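Local coordinates for protein EF-P arginine 32 rhamnosyl-transferase (Pseudomonas putida KT2440, PDB 5NV8) that belongs to the EarP family of EF-P arginine rhamnosyltransferases and binds 2'-deoxy-thymidine-beta-L-rhamnose, at residues Arg233-Ala236 against Gly237-Trp241; Gln375-Leu378 against Ala379-Leu382. All blocks are in the same frame, centred on the assembly; numbering follows the deposited sequence.

Contact 1: residues Arg233-Ala236 against Gly237-Trp241; sequences RVVA and GLSQW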
loop_
_atom_site.group_PDB
_atom_site.type_symbol
_atom_site.label_atom_id
_atom_site.label_comp_id
_atom_site.label_asym_id
_atom_site.label_seq_id
_atom_site.Cartn_x
_atom_site.Cartn_y
_atom_site.Cartn_z
ATOM N N ARG A 233 6.866 -12.727 0.299
ATOM C CA ARG A 233 8.122 -12.875 1.035
ATOM C C ARG A 233 7.940 -12.964 2.553
ATOM O O ARG A 233 8.950 -12.964 3.272
ATOM C CB ARG A 233 9.049 -11.710 0.683
ATOM C CG ARG A 233 9.497 -11.715 -0.773
ATOM C CD ARG A 233 10.210 -10.431 -1.176
ATOM N NE ARG A 233 11.634 -10.654 -1.409
ATOM C CZ ARG A 233 12.590 -10.340 -0.542
ATOM N NH1 ARG A 233 12.275 -9.763 0.610
ATOM N NH2 ARG A 233 13.859 -10.586 -0.831
ATOM N N VAL A 234 6.717 -13.047 3.071
ATOM C CA VAL A 234 6.495 -13.123 4.507
ATOM C C VAL A 234 6.022 -14.501 4.959
ATOM O O VAL A 234 6.131 -14.812 6.156
ATOM C CB VAL A 234 5.502 -12.035 4.972
ATOM C CG1 VAL A 234 4.079 -12.436 4.636
ATOM C CG2 VAL A 234 5.655 -11.754 6.464
ATOM N N VAL A 235 5.521 -15.341 4.050
ATOM C CA VAL A 235 5.042 -16.661 4.441
ATOM C C VAL A 235 6.177 -17.555 4.927
ATOM O O VAL A 235 5.926 -18.531 5.642
ATOM C CB VAL A 235 4.286 -17.321 3.273
ATOM C CG1 VAL A 235 3.351 -18.408 3.787
ATOM C CG2 VAL A 235 3.509 -16.275 2.489
ATOM N N ALA A 236 7.423 -17.244 4.564
ATOM C CA ALA A 236 8.555 -18.049 5.011
ATOM C C ALA A 236 8.722 -17.961 6.523
ATOM O O ALA A 236 8.695 -18.979 7.226
ATOM C CB ALA A 236 9.832 -17.602 4.296
ATOM N N GLY A 237 8.896 -16.743 7.042
ATOM C CA GLY A 237 9.012 -16.566 8.479
ATOM C C GLY A 237 7.726 -16.866 9.218
ATOM O O GLY A 237 7.756 -17.271 10.384
ATOM N N LEU A 238 6.582 -16.662 8.559
ATOM C CA LEU A 238 5.307 -17.075 9.136
ATOM C C LEU A 238 5.300 -18.569 9.423
ATOM O O LEU A 238 4.817 -19.009 10.474
ATOM C CB LEU A 238 4.168 -16.702 8.188
ATOM C CG LEU A 238 2.751 -16.569 8.745
ATOM C CD1 LEU A 238 2.598 -15.278 9.530
ATOM C CD2 LEU A 238 1.746 -16.624 7.605
ATOM N N SER A 239 5.845 -19.368 8.503
ATOM C CA SER A 239 5.918 -20.807 8.724
ATOM C C SER A 239 6.907 -21.145 9.832
ATOM O O SER A 239 6.636 -22.017 10.667
ATOM C CB SER A 239 6.296 -21.518 7.425
ATOM O OG SER A 239 5.520 -21.043 6.338
ATOM N N GLN A 240 8.056 -20.463 9.864
ATOM C CA GLN A 240 9.039 -20.702 10.915
ATOM C C GLN A 240 8.500 -20.356 12.297
ATOM O O GLN A 240 9.028 -20.851 13.299
ATOM C CB GLN A 240 10.312 -19.897 10.643
ATOM C CG GLN A 240 10.901 -20.096 9.256
ATOM C CD GLN A 240 11.836 -18.968 8.852
ATOM O OE1 GLN A 240 12.472 -18.340 9.700
ATOM N NE2 GLN A 240 11.920 -18.704 7.553
ATOM N N TRP A 241 7.465 -19.516 12.375
ATOM C CA TRP A 241 6.877 -19.181 13.667
ATOM C C TRP A 241 5.867 -20.232 14.111
ATOM O O TRP A 241 5.863 -20.636 15.278
ATOM C CB TRP A 241 6.220 -17.801 13.605
ATOM C CG TRP A 241 5.624 -17.375 14.912
ATOM C CD1 TRP A 241 6.283 -16.824 15.974
ATOM C CD2 TRP A 241 4.251 -17.481 15.304
ATOM N NE1 TRP A 241 5.405 -16.576 16.999
ATOM C CE2 TRP A 241 4.150 -16.969 16.614
ATOM C CE3 TRP A 241 3.095 -17.954 14.673
ATOM C CZ2 TRP A 241 2.940 -16.917 17.304
ATOM C CZ3 TRP A 241 1.895 -17.903 15.361
ATOM C CH2 TRP A 241 1.827 -17.389 16.664
HETATM O O HOH W 1 9.166 -14.583 5.950
#
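Ser239 turns its hydroxyl back onto the carbonyl of Val235, one helical turn earlier, with OG 2.6 Å from Val235 O. The torsion explains the reach: OG lies opposite the carbonyl carbon and beside the residue's own backbone N (chi1 -47°), which aims it back toward the start of the helix. Val235 O therefore accepts twice from one residue, since Ser239 N also donates to it at 3.0 Å. The two donors meet the oxygen differently: the hydroxyl is tilted 20° from the carbonyl plane, whereas the amide sits 38° above it.

These bonds belong to the first turn of helix 235-242, which follows strand 225-230 after a short loop. That strand and its parallel neighbour 199-203 are joined through helix 211-220, a beta-alpha-beta crossover in a Rossmann-like sheet, consistent with the GT-B fold of such glycosyltransferases. The i to i+4 pattern opens with Leu238 N donating to Val234 O at 3.1 Å, in the carbonyl plane, and continues with Gln240 N to Ala236 O. At the same end a water donates to Arg233 O, with a weaker bond to Val234 O.

Gln240 bends back over the carbonyl of Ala236. Its CG lies 3.2 Å from Ala236 O, and the chain then runs extended, bringing NE2 alongside Ala236 CB at 4.0 Å. Leu238 CB rests 3.4 Å from Val234 O, and the leucine side chain packs on Leu215 of helix 211-220 and on Val229 of strand 225-230, the strand that Val234 also touches.

Contact 2: residues Gln375-Leu378 against Ala379-Leu382; sequences QPDL and ATAL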
loop_
_atom_site.group_PDB
_atom_site.type_symbol
_atom_site.label_atom_id
_atom_site.label_comp_id
_atom_site.label_asym_id
_atom_site.label_seq_id
_atom_site.Cartn_x
_atom_site.Cartn_y
_atom_site.Cartn_z
ATOM N N GLN A 375 -4.858 17.648 -2.658
ATOM C CA GLN A 375 -3.899 18.017 -3.691
ATOM C C GLN A 375 -4.173 17.225 -4.968
ATOM O O GLN A 375 -4.512 16.040 -4.901
ATOM C CB GLN A 375 -2.472 17.751 -3.218
ATOM C CG GLN A 375 -1.389 18.170 -4.201
ATOM C CD GLN A 375 0.008 18.029 -3.627
ATOM O OE1 GLN A 375 0.184 17.584 -2.491
ATOM N NE2 GLN A 375 1.011 18.409 -4.411
ATOM N N PRO A 376 -4.063 17.864 -6.134
ATOM C CA PRO A 376 -4.230 17.133 -7.395
ATOM C C PRO A 376 -3.304 15.926 -7.474
ATOM O O PRO A 376 -2.183 15.935 -6.961
ATOM C CB PRO A 376 -3.884 18.182 -8.458
ATOM C CG PRO A 376 -4.262 19.473 -7.822
ATOM C CD PRO A 376 -3.951 19.318 -6.351
ATOM N N ASP A 377 -3.797 14.877 -8.125
ATOM C CA ASP A 377 -3.088 13.610 -8.189
ATOM C C ASP A 377 -1.893 13.711 -9.135
ATOM O O ASP A 377 -1.642 14.740 -9.768
ATOM C CB ASP A 377 -4.039 12.502 -8.632
ATOM C CG ASP A 377 -4.590 12.736 -10.025
ATOM O OD1 ASP A 377 -5.305 13.739 -10.220
ATOM O OD2 ASP A 377 -4.310 11.919 -10.925
ATOM N N LEU A 378 -1.155 12.605 -9.242
ATOM C CA LEU A 378 0.058 12.601 -10.051
ATOM C C LEU A 378 -0.257 12.586 -11.543
ATOM O O LEU A 378 0.411 13.270 -12.327
ATOM C CB LEU A 378 0.930 11.403 -9.678
ATOM C CG LEU A 378 2.320 11.400 -10.313
ATOM C CD1 LEU A 378 3.210 12.452 -9.652
ATOM C CD2 LEU A 378 2.939 10.018 -10.230
ATOM N N ALA A 379 -1.263 11.806 -11.954
ATOM C CA ALA A 379 -1.612 11.746 -13.373
ATOM C C ALA A 379 -2.022 13.117 -13.897
ATOM O O ALA A 379 -1.618 13.516 -14.996
ATOM C CB ALA A 379 -2.725 10.723 -13.600
ATOM N N THR A 380 -2.818 13.856 -13.119
ATOM C CA THR A 380 -3.142 15.228 -13.493
ATOM C C THR A 380 -1.894 16.105 -13.483
ATOM O O THR A 380 -1.729 16.976 -14.345
ATOM C CB THR A 380 -4.204 15.792 -12.547
ATOM O OG1 THR A 380 -5.378 14.970 -12.600
ATOM C CG2 THR A 380 -4.568 17.225 -12.928
ATOM N N ALA A 381 -0.997 15.875 -12.518
ATOM C CA ALA A 381 0.234 16.657 -12.450
ATOM C C ALA A 381 1.131 16.399 -13.654
ATOM O O ALA A 381 1.885 17.286 -14.067
ATOM C CB ALA A 381 0.983 16.351 -11.153
ATOM N N LEU A 382 1.059 15.203 -14.235
ATOM C CA LEU A 382 1.843 14.928 -15.432
ATOM C C LEU A 382 1.194 15.500 -16.686
ATOM O O LEU A 382 1.901 15.832 -17.643
ATOM C CB LEU A 382 2.054 13.421 -15.582
ATOM C CG LEU A 382 2.882 12.752 -14.482
ATOM C CD1 LEU A 382 2.991 11.255 -14.719
ATOM C CD2 LEU A 382 4.265 13.380 -14.399
#
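Asp377 and Thr380 meet at the start of helix 378-387, where Asp377 is the N-cap and its carboxylate accepts a first-turn N-H that has no preceding turn to bond to. From CB, the Asp377 side chain enters the cramped rotamer in which CG is held between the backbone N and the carbonyl carbon (chi1 63°), and this swings the carboxylate over the first helical turn. CG comes 3.5 Å from Thr380 OG1, and from there the two oxygens part. OD1 accepts from Thr380 OG1 at 2.7 Å, on its syn side and 25° out of the carboxylate plane. OD2 turns to the backbone and receives Thr380 N at 3.3 Å, from well above the carboxylate plane; it also lies 3.3 Å from Ala379 CB. One residue thus supplies both a hydroxyl and an amide donor to the same carboxylate, one to each oxygen, while the two side chains cross at about a right angle. Thr380 OG1 can reach because it sits beside its own backbone N (chi1 -59°).

The main chain of the cap joins the helix as well: Asp377 O accepts from Ala381 N, the first i to i+4 bond. Asp377 is buried, with Gln40 of helix 30-43 and Arg165 against its side chain; if charged, the carboxylate would probably be stabilised by the helix N-terminus. One residue further on, Leu378 CG lies 4.4 Å from Leu382 CG, and Leu382 N donates to Leu378 O at 2.8 Å, nearly in line with the C=O bond.

In the fold
Contact 1 comes first along the chain and contact 2 near its C-terminal end. Their centres lie 38 Å apart on opposite sides of the chain's centre, and even their nearest atoms are about 24 Å apart. Both are helix beginnings, but in separate parts of the fold: residues 233-241 start helix 235-242, beside the mixed six-stranded sheet, and residues 375-382 start helix 378-387, which packs on helix 30-43. The bound 2'-deoxy-thymidine-beta-L-rhamnose, about 9 Å from the side chain of Val234 and about 13 Å from that of Leu378, is nearer to each contact than they are to one another. This is consistent with a pocket between two lobes; neither contact touches the ligand closely.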